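Putative carboxynorspermidine decarboxylase protein (Sinorhizobium meliloti, PDB 3MT1) probably catalyses the pyridoxal 5'-phosphate-dependent decarboxylation of carboxynorspermidine and carboxyspermidine, yielding norspermidine and spermidine. Local coordinates at residues C165-L177 with L196-P208. Numbering follows the deposited sequence.
Sequences CENKDFGLFDRML and LGGGIHFTGDDYP. With SO4 (sulfate ion), chain D.
In the eight-stranded parallel barrel of this fold-type III PLP-dependent decarboxylase, the glycine-rich loop 196-208 after strand 193-195 meets the loop leading into helix 170-190 through a single beta bridge, Asn167 with Ile200. His201 N gives a nearly straight bond to Asn167 O (2.8 Å, 176°), whereas the return bond from Asn167 N to Gly199 O is bent and weak. Gly199 N donates to sulfate O3 (2.9 Å), and a side chain at Gly199 would run into Cys165 N. Gly232 N, Glu233 N and Tyr324 OH also hold this sulfate, an arrangement consistent with the site of the cofactor phosphate in this family. Beyond the bridge, toward the end of the loop, Tyr207 packs against the start of the helix. With CG anti to the backbone N (chi1 -160°), its ring lies edge-on to Lys168 O, and its OH reaches Phe170 CA (3.5 Å) and the edge of the Phe170 ring. A water lies 2.7 Å from Tyr207 OH and also sits close to Asn167 O and Asp169 O. A leucine at Tyr207 would probably leave this water without its hydroxyl partner and open a gap beside Phe170. Pro208 CG rests on Phe170 CB (3.8 Å), while Lys168 CE lies over one face of the His201 ring. Asn167 OD1 accepts from Asp169 N in an Asx turn, ND2 bonding Asn164 OD1 to fix the amide's rotation, and Asp169 OD2 caps the helix at Leu172 N. Farther along the helix, Phe173 CE1 meets Ile200 CD1 of the loop (3.8 Å) and Leu177 CD1 meets Leu196 CD2 (4.0 Å), the two leucine side chains crossing at about a right angle. Phe212 of helix 209-223 meets Phe173 edge-to-face and touches Phe170, and Leu196 and Ile200 pack on strand 226-229, so the contact joins two successive barrel helices to the last strand.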
ATOM      1  N   CYS B 165       5.387 -20.845  -7.358  1.00 67.04           N
ATOM      2  CA  CYS B 165       4.679 -19.771  -6.721  1.00 66.30           C
ATOM      3  C   CYS B 165       4.231 -20.037  -5.291  1.00 65.23           C
ATOM      4  O   CYS B 165       4.782 -19.487  -4.361  1.00 64.65           O
ATOM      5  CB  CYS B 165       3.531 -19.310  -7.596  1.00 68.03           C
ATOM      6  SG  CYS B 165       2.959 -17.687  -7.054  1.00 70.73           S
ATOM      7  N   GLU B 166       3.225 -20.858  -5.088  1.00 65.35           N
ATOM      8  CA  GLU B 166       2.854 -21.157  -3.717  1.00 64.22           C
ATOM      9  C   GLU B 166       3.178 -22.618  -3.515  1.00 63.69           C
ATOM     10  O   GLU B 166       2.560 -23.279  -2.691  1.00 65.25           O
ATOM     11  CB  GLU B 166       1.357 -20.903  -3.490  1.00 66.19           C
ATOM     12  CG  GLU B 166       0.380 -21.898  -4.239  1.00 68.43           C
ATOM     13  CD  GLU B 166      -0.905 -21.220  -4.783  1.00 69.67           C
ATOM     14  OE1 GLU B 166      -1.884 -21.940  -5.124  1.00 71.95           O
ATOM     15  OE2 GLU B 166      -0.922 -19.976  -4.879  1.00 66.77           O
ATOM     16  N   ASN B 167       4.160 -23.105  -4.271  1.00 61.02           N
ATOM     17  CA  ASN B 167       4.366 -24.520  -4.483  1.00 59.71           C
ATOM     18  C   ASN B 167       4.684 -25.318  -3.233  1.00 59.24           C
ATOM     19  O   ASN B 167       5.820 -25.347  -2.750  1.00 58.50           O
ATOM     20  CB  ASN B 167       5.403 -24.752  -5.570  1.00 59.11           C
ATOM     21  CG  ASN B 167       5.337 -26.135  -6.136  1.00 58.97           C
ATOM     22  OD1 ASN B 167       4.667 -27.023  -5.595  1.00 56.29           O
ATOM     23  ND2 ASN B 167       6.024 -26.334  -7.245  1.00 59.15           N
ATOM     24  N   LYS B 168       3.650 -25.996  -2.759  1.00 59.59           N
ATOM     25  CA  LYS B 168       3.602 -26.636  -1.465  1.00 59.54           C
ATOM     26  C   LYS B 168       3.740 -28.149  -1.642  1.00 60.00           C
ATOM     27  O   LYS B 168       3.714 -28.903  -0.665  1.00 60.61           O
ATOM     28  CB  LYS B 168       2.251 -26.266  -0.826  1.00 61.23           C
ATOM     29  CG  LYS B 168       2.058 -26.531   0.680  1.00 64.14           C
ATOM     30  CD  LYS B 168       0.832 -25.772   1.221  1.00 67.14           C
ATOM     31  CE  LYS B 168       1.195 -24.310   1.482  1.00 68.29           C
ATOM     32  NZ  LYS B 168       0.101 -23.565   2.186  1.00 70.45           N
ATOM     33  N   ASP B 169       3.912 -28.586  -2.891  1.00 59.31           N
ATOM     34  CA  ASP B 169       3.969 -30.015  -3.219  1.00 60.24           C
ATOM     35  C   ASP B 169       5.264 -30.389  -3.935  1.00 59.34           C
ATOM     36  O   ASP B 169       5.621 -29.790  -4.964  1.00 57.95           O
ATOM     37  CB  ASP B 169       2.779 -30.391  -4.081  1.00 61.92           C
ATOM     38  CG  ASP B 169       2.637 -31.873  -4.258  1.00 64.80           C
ATOM     39  OD1 ASP B 169       2.005 -32.510  -3.388  1.00 66.38           O
ATOM     40  OD2 ASP B 169       3.133 -32.391  -5.282  1.00 66.40           O
ATOM     41  N   PHE B 170       5.978 -31.369  -3.384  1.00 59.34           N
ATOM     42  CA  PHE B 170       7.283 -31.706  -3.921  1.00 58.67           C
ATOM     43  C   PHE B 170       7.172 -32.279  -5.320  1.00 60.19           C
ATOM     44  O   PHE B 170       7.970 -31.930  -6.206  1.00 59.63           O
ATOM     45  CB  PHE B 170       7.994 -32.706  -3.040  1.00 60.13           C
ATOM     46  CG  PHE B 170       9.192 -33.323  -3.693  1.00 60.78           C
ATOM     47  CD1 PHE B 170      10.323 -32.542  -3.975  1.00 58.84           C
ATOM     48  CD2 PHE B 170       9.189 -34.667  -4.036  1.00 63.50           C
ATOM     49  CE1 PHE B 170      11.426 -33.090  -4.596  1.00 58.83           C
ATOM     50  CE2 PHE B 170      10.307 -35.250  -4.648  1.00 65.04           C
ATOM     51  CZ  PHE B 170      11.429 -34.456  -4.930  1.00 62.78           C
ATOM     52  N   GLY B 171       6.184 -33.162  -5.504  1.00 61.79           N
ATOM     53  CA  GLY B 171       5.902 -33.762  -6.795  1.00 62.91           C
ATOM     54  C   GLY B 171       5.819 -32.723  -7.905  1.00 62.10           C
ATOM     55  O   GLY B 171       6.391 -32.938  -8.995  1.00 62.89           O
ATOM     56  N   LEU B 172       5.124 -31.600  -7.633  1.00 59.74           N
ATOM     57  CA  LEU B 172       4.932 -30.544  -8.631  1.00 57.89           C
ATOM     58  C   LEU B 172       6.212 -29.810  -8.926  1.00 55.61           C
ATOM     59  O   LEU B 172       6.516 -29.563 -10.097  1.00 55.51           O
ATOM     60  CB  LEU B 172       3.845 -29.542  -8.229  1.00 57.21           C
ATOM     61  CG  LEU B 172       3.793 -28.276  -9.107  1.00 56.03           C
ATOM     62  CD1 LEU B 172       3.332 -28.567 -10.536  1.00 56.23           C
ATOM     63  CD2 LEU B 172       2.918 -27.199  -8.472  1.00 57.23           C
ATOM     64  N   PHE B 173       6.947 -29.445  -7.871  1.00 53.46           N
ATOM     65  CA  PHE B 173       8.301 -28.903  -8.039  1.00 51.65           C
ATOM     66  C   PHE B 173       9.160 -29.867  -8.871  1.00 53.27           C
ATOM     67  O   PHE B 173       9.855 -29.456  -9.815  1.00 52.18           O
ATOM     68  CB  PHE B 173       8.994 -28.613  -6.695  1.00 49.73           C
ATOM     69  CG  PHE B 173      10.466 -28.337  -6.838  1.00 48.59           C
ATOM     70  CD1 PHE B 173      10.916 -27.133  -7.372  1.00 46.58           C
ATOM     71  CD2 PHE B 173      11.412 -29.303  -6.494  1.00 50.26           C
ATOM     72  CE1 PHE B 173      12.273 -26.888  -7.536  1.00 45.05           C
ATOM     73  CE2 PHE B 173      12.792 -29.059  -6.657  1.00 47.62           C
ATOM     74  CZ  PHE B 173      13.212 -27.852  -7.178  1.00 45.92           C
ATOM     75  N   ASP B 174       9.096 -31.155  -8.538  1.00 55.42           N
ATOM     76  CA  ASP B 174       9.892 -32.124  -9.289  1.00 57.77           C
ATOM     77  C   ASP B 174       9.657 -32.076 -10.802  1.00 59.02           C
ATOM     78  O   ASP B 174      10.627 -32.112 -11.580  1.00 58.77           O
ATOM     79  CB  ASP B 174       9.713 -33.556  -8.803  1.00 59.86           C
ATOM     80  CG  ASP B 174      10.541 -34.526  -9.625  1.00 63.70           C
ATOM     81  OD1 ASP B 174      11.753 -34.215  -9.838  1.00 63.67           O
ATOM     82  OD2 ASP B 174       9.975 -35.553 -10.095  1.00 67.75           O
ATOM     83  N   ARG B 175       8.388 -31.981 -11.207  1.00 59.71           N
ATOM     84  CA  ARG B 175       8.062 -31.856 -12.619  1.00 61.64           C
ATOM     85  C   ARG B 175       8.533 -30.560 -13.244  1.00 60.69           C
ATOM     86  O   ARG B 175       8.959 -30.545 -14.384  1.00 61.36           O
ATOM     87  CB  ARG B 175       6.570 -32.042 -12.842  1.00 63.08           C
ATOM     88  CG  ARG B 175       6.163 -33.389 -12.381  1.00 65.07           C
ATOM     89  CD  ARG B 175       4.891 -33.824 -12.980  1.00 67.15           C
ATOM     90  NE  ARG B 175       4.667 -35.223 -12.667  1.00 68.87           N
ATOM     91  CZ  ARG B 175       4.956 -36.219 -13.496  1.00 71.24           C
ATOM     92  NH1 ARG B 175       5.480 -35.945 -14.691  1.00 69.38           N
ATOM     93  NH2 ARG B 175       4.707 -37.478 -13.130  1.00 72.58           N
HETATM   94  N   MSE B 176       8.480 -29.469 -12.491  1.00 60.20           N
HETATM   95  CA  MSE B 176       8.860 -28.165 -13.035  1.00 60.23           C
HETATM   96  C   MSE B 176      10.355 -28.092 -13.285  1.00 59.44           C
HETATM   97  O   MSE B 176      10.809 -27.542 -14.290  1.00 59.86           O
HETATM   98  CB  MSE B 176       8.415 -27.086 -12.086  1.00 59.06           C
HETATM   99  CG  MSE B 176       6.983 -27.244 -11.748  1.00 64.58           C
HETATM  100 SE   MSE B 176       5.941 -25.913 -12.630  0.75 75.94          SE
HETATM  101  CE  MSE B 176       5.852 -24.732 -11.072  1.00 69.03           C
ATOM    102  N   LEU B 177      11.114 -28.673 -12.367  1.00 58.57           N
ATOM    103  CA  LEU B 177      12.530 -28.797 -12.544  1.00 58.54           C
ATOM    104  C   LEU B 177      12.829 -29.685 -13.770  1.00 61.79           C
ATOM    105  O   LEU B 177      13.832 -29.496 -14.475  1.00 61.61           O
ATOM    106  CB  LEU B 177      13.139 -29.380 -11.272  1.00 57.22           C
ATOM    107  CG  LEU B 177      14.654 -29.370 -11.222  1.00 56.06           C
ATOM    108  CD1 LEU B 177      15.214 -27.947 -11.409  1.00 50.67           C
ATOM    109  CD2 LEU B 177      15.129 -30.010  -9.931  1.00 56.09           C
ATOM    110  N   LEU B 196      17.217 -21.121  -8.581  1.00 41.36           N
ATOM    111  CA  LEU B 196      15.912 -21.676  -8.848  1.00 42.14           C
ATOM    112  C   LEU B 196      14.769 -20.839  -8.297  1.00 41.31           C
ATOM    113  O   LEU B 196      13.636 -21.275  -8.362  1.00 41.84           O
ATOM    114  CB  LEU B 196      15.826 -23.115  -8.352  1.00 43.61           C
ATOM    115  CG  LEU B 196      16.724 -24.066  -9.129  1.00 44.74           C
ATOM    116  CD1 LEU B 196      16.755 -25.446  -8.440  1.00 45.59           C
ATOM    117  CD2 LEU B 196      16.279 -24.131 -10.596  1.00 44.54           C
ATOM    118  N   GLY B 197      15.063 -19.646  -7.778  1.00 39.84           N
ATOM    119  CA  GLY B 197      14.033 -18.759  -7.232  1.00 38.46           C
ATOM    120  C   GLY B 197      13.339 -19.208  -5.952  1.00 38.05           C
ATOM    121  O   GLY B 197      13.879 -19.998  -5.177  1.00 39.00           O
ATOM    122  N   GLY B 198      12.135 -18.693  -5.737  1.00 37.25           N
ATOM    123  CA  GLY B 198      11.384 -18.936  -4.535  1.00 37.40           C
ATOM    124  C   GLY B 198      10.068 -19.597  -4.866  1.00 39.45           C
ATOM    125  O   GLY B 198       9.948 -20.344  -5.842  1.00 40.59           O
ATOM    126  N   GLY B 199       9.066 -19.325  -4.049  1.00 40.05           N
ATOM    127  CA  GLY B 199       7.753 -19.895  -4.262  1.00 41.07           C
ATOM    128  C   GLY B 199       7.681 -21.357  -3.899  1.00 42.36           C
ATOM    129  O   GLY B 199       6.646 -21.984  -4.126  1.00 43.91           O
ATOM    130  N   ILE B 200       8.767 -21.910  -3.348  1.00 41.81           N
ATOM    131  CA  ILE B 200       8.815 -23.349  -2.992  1.00 43.47           C
ATOM    132  C   ILE B 200       8.715 -23.522  -1.483  1.00 43.35           C
ATOM    133  O   ILE B 200       9.645 -23.138  -0.759  1.00 42.80           O
ATOM    134  CB  ILE B 200      10.149 -24.090  -3.484  1.00 43.67           C
ATOM    135  CG1 ILE B 200      10.585 -23.658  -4.892  1.00 42.78           C
ATOM    136  CG2 ILE B 200       9.999 -25.644  -3.398  1.00 44.60           C
ATOM    137  CD1 ILE B 200      12.085 -23.906  -5.169  1.00 44.49           C
ATOM    138  N   HIS B 201       7.635 -24.140  -1.018  1.00 44.55           N
ATOM    139  CA  HIS B 201       7.332 -24.173   0.423  1.00 45.34           C
ATOM    140  C   HIS B 201       7.941 -25.370   1.138  1.00 45.60           C
ATOM    141  O   HIS B 201       7.214 -26.204   1.712  1.00 46.75           O
ATOM    142  CB  HIS B 201       5.814 -24.092   0.652  1.00 46.90           C
ATOM    143  CG  HIS B 201       5.428 -23.281   1.848  1.00 50.02           C
ATOM    144  ND1 HIS B 201       5.084 -23.850   3.059  1.00 54.32           N
ATOM    145  CD2 HIS B 201       5.350 -21.939   2.026  1.00 51.53           C
ATOM    146  CE1 HIS B 201       4.791 -22.895   3.924  1.00 56.07           C
ATOM    147  NE2 HIS B 201       4.952 -21.724   3.322  1.00 54.77           N
ATOM    148  N   PHE B 202       9.280 -25.455   1.096  1.00 44.31           N
ATOM    149  CA  PHE B 202       9.993 -26.590   1.685  1.00 44.63           C
ATOM    150  C   PHE B 202      10.170 -26.560   3.199  1.00 44.65           C
ATOM    151  O   PHE B 202      10.595 -27.551   3.788  1.00 46.45           O
ATOM    152  CB  PHE B 202      11.320 -26.865   0.988  1.00 44.32           C
ATOM    153  CG  PHE B 202      12.280 -25.734   1.044  1.00 42.53           C
ATOM    154  CD1 PHE B 202      13.209 -25.650   2.082  1.00 40.42           C
ATOM    155  CD2 PHE B 202      12.271 -24.756   0.056  1.00 40.20           C
ATOM    156  CE1 PHE B 202      14.112 -24.610   2.142  1.00 38.34           C
ATOM    157  CE2 PHE B 202      13.168 -23.695   0.111  1.00 39.82           C
ATOM    158  CZ  PHE B 202      14.100 -23.622   1.163  1.00 39.30           C
ATOM    159  N   THR B 203       9.838 -25.435   3.815  1.00 43.32           N
ATOM    160  CA  THR B 203       9.811 -25.288   5.273  1.00 43.92           C
ATOM    161  C   THR B 203       8.441 -25.646   5.881  1.00 45.99           C
ATOM    162  O   THR B 203       8.255 -25.552   7.100  1.00 46.72           O
ATOM    163  CB  THR B 203      10.174 -23.820   5.728  1.00 42.99           C
ATOM    164  OG1 THR B 203       9.263 -22.882   5.134  1.00 39.75           O
ATOM    165  CG2 THR B 203      11.609 -23.444   5.352  1.00 41.20           C
ATOM    166  N   GLY B 204       7.479 -26.038   5.055  1.00 46.60           N
ATOM    167  CA  GLY B 204       6.193 -26.436   5.592  1.00 50.15           C
ATOM    168  C   GLY B 204       6.315 -27.706   6.416  1.00 53.94           C
ATOM    169  O   GLY B 204       7.214 -28.534   6.199  1.00 54.08           O
ATOM    170  N   ASP B 205       5.430 -27.881   7.385  1.00 56.79           N
ATOM    171  CA  ASP B 205       5.473 -29.124   8.144  1.00 60.42           C
ATOM    172  C   ASP B 205       5.104 -30.233   7.156  1.00 61.92           C
ATOM    173  O   ASP B 205       4.212 -30.034   6.325  1.00 62.24           O
ATOM    174  CB  ASP B 205       4.516 -29.080   9.347  1.00 62.03           C
ATOM    175  CG  ASP B 205       4.853 -27.960  10.340  1.00 63.14           C
ATOM    176  OD1 ASP B 205       6.008 -27.451  10.353  1.00 63.55           O
ATOM    177  OD2 ASP B 205       3.948 -27.581  11.116  1.00 65.03           O
ATOM    178  N   ASP B 206       5.826 -31.357   7.201  1.00 63.05           N
ATOM    179  CA  ASP B 206       5.505 -32.524   6.379  1.00 64.33           C
ATOM    180  C   ASP B 206       6.072 -32.474   4.961  1.00 62.41           C
ATOM    181  O   ASP B 206       5.921 -33.424   4.190  1.00 63.49           O
ATOM    182  CB  ASP B 206       3.988 -32.766   6.336  1.00 66.49           C
ATOM    183  CG  ASP B 206       3.397 -33.092   7.718  1.00 70.08           C
ATOM    184  OD1 ASP B 206       3.994 -33.957   8.426  1.00 71.38           O
ATOM    185  OD2 ASP B 206       2.342 -32.480   8.073  1.00 69.15           O
ATOM    186  N   TYR B 207       6.747 -31.393   4.603  1.00 58.93           N
ATOM    187  CA  TYR B 207       7.424 -31.395   3.312  1.00 57.09           C
ATOM    188  C   TYR B 207       8.552 -32.445   3.290  1.00 58.22           C
ATOM    189  O   TYR B 207       9.261 -32.628   4.308  1.00 58.11           O
ATOM    190  CB  TYR B 207       7.974 -30.016   2.996  1.00 54.13           C
ATOM    191  CG  TYR B 207       8.260 -29.780   1.533  1.00 50.43           C
ATOM    192  CD1 TYR B 207       7.253 -29.307   0.672  1.00 47.35           C
ATOM    193  CD2 TYR B 207       9.537 -30.009   1.012  1.00 46.10           C
ATOM    194  CE1 TYR B 207       7.505 -29.078  -0.672  1.00 44.35           C
ATOM    195  CE2 TYR B 207       9.809 -29.781  -0.318  1.00 45.34           C
ATOM    196  CZ  TYR B 207       8.789 -29.319  -1.163  1.00 45.75           C
ATOM    197  OH  TYR B 207       9.072 -29.086  -2.488  1.00 43.97           O
ATOM    198  N   PRO B 208       8.709 -33.155   2.140  1.00 58.85           N
ATOM    199  CA  PRO B 208       9.747 -34.197   2.029  1.00 59.65           C
ATOM    200  C   PRO B 208      11.089 -33.536   1.788  1.00 58.18           C
ATOM    201  O   PRO B 208      11.637 -33.579   0.683  1.00 56.82           O
ATOM    202  CB  PRO B 208       9.311 -35.020   0.816  1.00 61.41           C
ATOM    203  CG  PRO B 208       7.978 -34.390   0.312  1.00 60.21           C
ATOM    204  CD  PRO B 208       7.933 -33.020   0.893  1.00 58.31           C
TER
HETATM  205  S   SO4 D 401       8.378 -16.212  -2.405  1.00 50.97           S
HETATM  206  O1  SO4 D 401       7.238 -16.760  -3.124  1.00 51.75           O
HETATM  207  O2  SO4 D 401       7.943 -15.444  -1.252  1.00 49.24           O
HETATM  208  O3  SO4 D 401       9.144 -17.383  -1.961  1.00 53.90           O
HETATM  209  O4  SO4 D 401       9.224 -15.391  -3.283  1.00 51.95           O
HETATM  210  O   HOH W   1       7.044 -27.789  -3.669  1.00 38.71           O